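Local coordinates for ESX-5 secretion-associated protein EspG5 (Mycobacterium marinum, PDB 6VJ5), which acts as a cytoplasmic chaperone for its cognate PE/PPE proteins, preventing aggregation of their dimers and supporting their secretion, at residues C[83-94]-C[219-230]. Numbering follows the deposited sequence.
Sequences LEVVALLSRGKL and PAAEVAVYARQY
Glu-222 OE2 accepts a nearly straight bond from Leu-94 N at 2.6 Å, the amide meeting it on the anti side of the carboxylate and 29° out of its plane. A water joins the same oxygen to Lys-93 NZ, while Lys-245 forms a salt bridge with OE1, so both carboxylate oxygens of this buried side chain are engaged. Ser-90 OG, set between its own backbone N and carbonyl carbon (chi1 56°), bonds to Gly-92 O where the chain leaves strand 83-91. At the other end, Glu-84 OE1 accepts a bond from Tyr-230 OH at 2.5 Å, lying at the edge of that ring with the carboxylate turned 63° from it. Arg-228 NH1 reaches Glu-84 OE1 at 3.5 Å, a salt bridge whose hydrogen bond is weak, while Arg-228 NH2 forms a salt bridge with Glu-32, which also takes Tyr-226 OH. Midway, Val-86 and Tyr-226 run side by side: CB of Val-86 stands over one ring face, a CH-pi contact 3.9 Å from the Tyr-226 ring centroid. On the reverse face, Leu-89 CD2 presses on Val-223 CG2 at 3.4 Å, and Ala-87 fits beside Val-225. Paired backbone bonds from Glu-84/Arg-228 to Ser-90/Glu-222, the last rung stretched, make this an antiparallel ladder, central in the large EspG sheet. Strand 115-123 continues the sheet beyond 83-91, and strand 234-247 beyond 221-231. Helix 147-159 packs on Val-223 and Val-225, whereas a chain of another protein touches the face bearing Leu-88, Ala-224 and Tyr-226.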
loop_
_atom_site.group_PDB
_atom_site.type_symbol
_atom_site.label_atom_id
_atom_site.label_comp_id
_atom_site.label_asym_id
_atom_site.label_seq_id
_atom_site.Cartn_x
_atom_site.Cartn_y
_atom_site.Cartn_z
ATOM N N LEU C 83 -17.360 -12.523 15.947
ATOM C CA LEU C 83 -16.613 -12.530 17.192
ATOM C C LEU C 83 -15.190 -12.977 16.911
ATOM O O LEU C 83 -14.965 -13.909 16.133
ATOM C CB LEU C 83 -17.260 -13.471 18.209
ATOM C CG LEU C 83 -16.589 -13.586 19.574
ATOM C CD1 LEU C 83 -16.677 -12.275 20.331
ATOM C CD2 LEU C 83 -17.227 -14.720 20.365
ATOM N N GLU C 84 -14.235 -12.291 17.532
ATOM C CA GLU C 84 -12.832 -12.671 17.486
ATOM C C GLU C 84 -12.296 -12.721 18.907
ATOM O O GLU C 84 -12.447 -11.759 19.665
ATOM C CB GLU C 84 -12.002 -11.695 16.647
ATOM C CG GLU C 84 -11.679 -12.201 15.248
ATOM C CD GLU C 84 -11.207 -11.098 14.323
ATOM O OE1 GLU C 84 -11.443 -9.912 14.634
ATOM O OE2 GLU C 84 -10.599 -11.418 13.281
ATOM N N VAL C 85 -11.712 -13.857 19.272
ATOM C CA VAL C 85 -11.014 -14.033 20.538
ATOM C C VAL C 85 -9.538 -14.195 20.216
ATOM O O VAL C 85 -9.170 -15.030 19.381
ATOM C CB VAL C 85 -11.545 -15.246 21.319
ATOM C CG1 VAL C 85 -10.721 -15.479 22.572
ATOM C CG2 VAL C 85 -13.009 -15.043 21.686
ATOM N N VAL C 86 -8.697 -13.391 20.856
ATOM C CA VAL C 86 -7.272 -13.362 20.564
ATOM C C VAL C 86 -6.501 -13.774 21.808
ATOM O O VAL C 86 -6.886 -13.429 22.930
ATOM C CB VAL C 86 -6.820 -11.966 20.087
ATOM C CG1 VAL C 86 -5.300 -11.873 20.095
ATOM C CG2 VAL C 86 -7.377 -11.676 18.704
ATOM N N ALA C 87 -5.402 -14.498 21.597
ATOM C CA ALA C 87 -4.474 -14.868 22.658
ATOM C C ALA C 87 -3.058 -14.700 22.129
ATOM O O ALA C 87 -2.712 -15.275 21.093
ATOM C CB ALA C 87 -4.706 -16.309 23.121
ATOM N N LEU C 88 -2.249 -13.909 22.826
ATOM C CA LEU C 88 -0.839 -13.733 22.496
ATOM C C LEU C 88 -0.016 -14.415 23.578
ATOM O O LEU C 88 -0.152 -14.083 24.760
ATOM C CB LEU C 88 -0.476 -12.252 22.404
ATOM C CG LEU C 88 -1.442 -11.373 21.607
ATOM C CD1 LEU C 88 -1.073 -9.905 21.765
ATOM C CD2 LEU C 88 -1.466 -11.791 20.146
ATOM N N LEU C 89 0.831 -15.359 23.180
ATOM C CA LEU C 89 1.626 -16.134 24.118
ATOM C C LEU C 89 3.104 -15.919 23.841
ATOM O O LEU C 89 3.519 -15.766 22.690
ATOM C CB LEU C 89 1.304 -17.624 24.022
ATOM C CG LEU C 89 -0.183 -17.954 24.121
ATOM C CD1 LEU C 89 -0.776 -18.034 22.720
ATOM C CD2 LEU C 89 -0.415 -19.228 24.897
ATOM N N SER C 90 3.896 -15.926 24.908
ATOM C CA SER C 90 5.328 -15.722 24.778
ATOM C C SER C 90 6.084 -16.703 25.659
ATOM O O SER C 90 5.613 -17.116 26.721
ATOM C CB SER C 90 5.736 -14.286 25.145
ATOM O OG SER C 90 5.298 -13.955 26.451
ATOM N N ARG C 91 7.254 -17.098 25.170
ATOM C CA ARG C 91 8.310 -17.671 25.994
ATOM C C ARG C 91 9.180 -16.516 26.472
ATOM O O ARG C 91 9.788 -15.815 25.654
ATOM C CB ARG C 91 9.122 -18.690 25.195
ATOM C CG ARG C 91 10.552 -18.882 25.667
ATOM C CD ARG C 91 11.196 -20.102 24.996
ATOM N NE ARG C 91 10.505 -21.335 25.364
ATOM C CZ ARG C 91 9.690 -22.013 24.561
ATOM N NH1 ARG C 91 9.466 -21.601 23.319
ATOM N NH2 ARG C 91 9.104 -23.116 25.001
ATOM N N GLY C 92 9.207 -16.292 27.777
ATOM C CA GLY C 92 9.850 -15.112 28.314
ATOM C C GLY C 92 8.880 -13.947 28.389
ATOM O O GLY C 92 7.659 -14.118 28.443
ATOM N N LYS C 93 9.438 -12.742 28.378
ATOM C CA LYS C 93 8.599 -11.553 28.447
ATOM C C LYS C 93 7.824 -11.371 27.145
ATOM O O LYS C 93 8.367 -11.534 26.049
ATOM C CB LYS C 93 9.438 -10.309 28.741
ATOM C CG LYS C 93 8.601 -9.043 28.855
ATOM C CD LYS C 93 9.430 -7.838 29.270
ATOM C CE LYS C 93 8.596 -6.559 29.209
ATOM N NZ LYS C 93 7.384 -6.618 30.078
ATOM N N LEU C 94 6.540 -11.050 27.273
ATOM C CA LEU C 94 5.685 -10.818 26.118
ATOM C C LEU C 94 5.960 -9.422 25.576
ATOM O O LEU C 94 5.801 -8.426 26.293
ATOM C CB LEU C 94 4.218 -10.980 26.509
ATOM C CG LEU C 94 3.181 -10.721 25.416
ATOM C CD1 LEU C 94 3.454 -11.591 24.201
ATOM C CD2 LEU C 94 1.781 -10.971 25.958
ATOM N N PRO C 219 9.448 -12.876 33.915
ATOM C CA PRO C 219 8.494 -13.949 33.619
ATOM C C PRO C 219 9.124 -15.015 32.742
ATOM O O PRO C 219 10.013 -14.746 31.930
ATOM C CB PRO C 219 7.355 -13.225 32.893
ATOM C CG PRO C 219 8.048 -12.059 32.222
ATOM C CD PRO C 219 9.187 -11.650 33.139
ATOM N N ALA C 220 8.655 -16.246 32.925
ATOM C CA ALA C 220 9.081 -17.355 32.081
ATOM C C ALA C 220 8.191 -17.525 30.860
ATOM O O ALA C 220 8.643 -18.070 29.848
ATOM C CB ALA C 220 9.095 -18.662 32.880
ATOM N N ALA C 221 6.943 -17.065 30.939
ATOM C CA ALA C 221 5.981 -17.131 29.851
ATOM C C ALA C 221 4.790 -16.268 30.233
ATOM O O ALA C 221 4.428 -16.201 31.412
ATOM C CB ALA C 221 5.534 -18.573 29.587
ATOM N N GLU C 222 4.203 -15.595 29.247
ATOM C CA GLU C 222 3.009 -14.801 29.482
ATOM C C GLU C 222 1.971 -15.084 28.405
ATOM O O GLU C 222 2.292 -15.544 27.307
ATOM C CB GLU C 222 3.285 -13.288 29.487
ATOM C CG GLU C 222 4.616 -12.846 30.048
ATOM C CD GLU C 222 4.682 -11.334 30.230
ATOM O OE1 GLU C 222 3.825 -10.782 30.953
ATOM O OE2 GLU C 222 5.581 -10.696 29.641
ATOM N N VAL C 223 0.719 -14.772 28.725
ATOM C CA VAL C 223 -0.376 -14.817 27.763
ATOM C C VAL C 223 -1.269 -13.607 27.982
ATOM O O VAL C 223 -1.564 -13.235 29.122
ATOM C CB VAL C 223 -1.196 -16.116 27.888
ATOM C CG1 VAL C 223 -2.303 -16.158 26.849
ATOM C CG2 VAL C 223 -0.284 -17.314 27.746
ATOM N N ALA C 224 -1.682 -12.982 26.884
ATOM C CA ALA C 224 -2.690 -11.930 26.895
ATOM C C ALA C 224 -3.878 -12.419 26.082
ATOM O O ALA C 224 -3.701 -12.933 24.974
ATOM C CB ALA C 224 -2.137 -10.624 26.324
ATOM N N VAL C 225 -5.080 -12.280 26.631
ATOM C CA VAL C 225 -6.291 -12.794 26.003
ATOM C C VAL C 225 -7.338 -11.692 25.998
ATOM O O VAL C 225 -7.621 -11.094 27.041
ATOM C CB VAL C 225 -6.828 -14.043 26.728
ATOM C CG1 VAL C 225 -8.022 -14.616 25.980
ATOM C CG2 VAL C 225 -5.728 -15.083 26.880
ATOM N N TYR C 226 -7.920 -11.435 24.828
ATOM C CA TYR C 226 -8.955 -10.422 24.680
ATOM C C TYR C 226 -9.806 -10.774 23.468
ATOM O O TYR C 226 -9.504 -11.709 22.719
ATOM C CB TYR C 226 -8.347 -9.025 24.549
ATOM C CG TYR C 226 -7.363 -8.901 23.410
ATOM C CD1 TYR C 226 -6.058 -9.357 23.543
ATOM C CD2 TYR C 226 -7.739 -8.327 22.203
ATOM C CE1 TYR C 226 -5.157 -9.251 22.508
ATOM C CE2 TYR C 226 -6.841 -8.213 21.157
ATOM C CZ TYR C 226 -5.551 -8.676 21.317
ATOM O OH TYR C 226 -4.651 -8.571 20.285
ATOM N N ALA C 227 -10.887 -10.019 23.283
ATOM C CA ALA C 227 -11.863 -10.339 22.253
ATOM C C ALA C 227 -12.338 -9.075 21.547
ATOM O O ALA C 227 -12.191 -7.958 22.049
ATOM C CB ALA C 227 -13.071 -11.086 22.839
ATOM N N ARG C 228 -12.937 -9.282 20.375
ATOM C CA ARG C 228 -13.434 -8.208 19.525
ATOM C C ARG C 228 -14.763 -8.645 18.924
ATOM O O ARG C 228 -14.905 -9.788 18.481
ATOM C CB ARG C 228 -12.415 -7.876 18.427
ATOM C CG ARG C 228 -12.312 -6.397 18.088
ATOM C CD ARG C 228 -10.965 -6.048 17.418
ATOM N NE ARG C 228 -10.355 -7.196 16.751
ATOM C CZ ARG C 228 -9.112 -7.617 16.965
ATOM N NH1 ARG C 228 -8.656 -8.675 16.319
ATOM N NH2 ARG C 228 -8.314 -6.971 17.805
ATOM N N GLN C 229 -15.740 -7.738 18.933
ATOM C CA GLN C 229 -17.078 -8.003 18.424
ATOM C C GLN C 229 -17.410 -7.033 17.297
ATOM O O GLN C 229 -16.923 -5.897 17.270
ATOM C CB GLN C 229 -18.122 -7.878 19.538
ATOM C CG GLN C 229 -19.169 -8.971 19.541
ATOM C CD GLN C 229 -20.149 -8.833 20.691
ATOM O OE1 GLN C 229 -20.199 -7.801 21.361
ATOM N NE2 GLN C 229 -20.935 -9.875 20.927
ATOM N N TYR C 230 -18.253 -7.486 16.366
ATOM C CA TYR C 230 -18.580 -6.719 15.170
ATOM C C TYR C 230 -20.086 -6.662 14.945
ATOM O O TYR C 230 -20.751 -7.701 14.892
ATOM C CB TYR C 230 -17.908 -7.326 13.925
ATOM C CG TYR C 230 -16.401 -7.398 13.995
ATOM C CD1 TYR C 230 -15.625 -6.283 13.715
ATOM C CD2 TYR C 230 -15.753 -8.581 14.330
ATOM C CE1 TYR C 230 -14.248 -6.337 13.776
ATOM C CE2 TYR C 230 -14.372 -8.646 14.392
ATOM C CZ TYR C 230 -13.625 -7.519 14.114
ATOM O OH TYR C 230 -12.252 -7.563 14.173
HETATM O O HOH W 1 -10.850 -8.746 11.475
HETATM O O HOH W 2 5.134 -8.068 29.183
#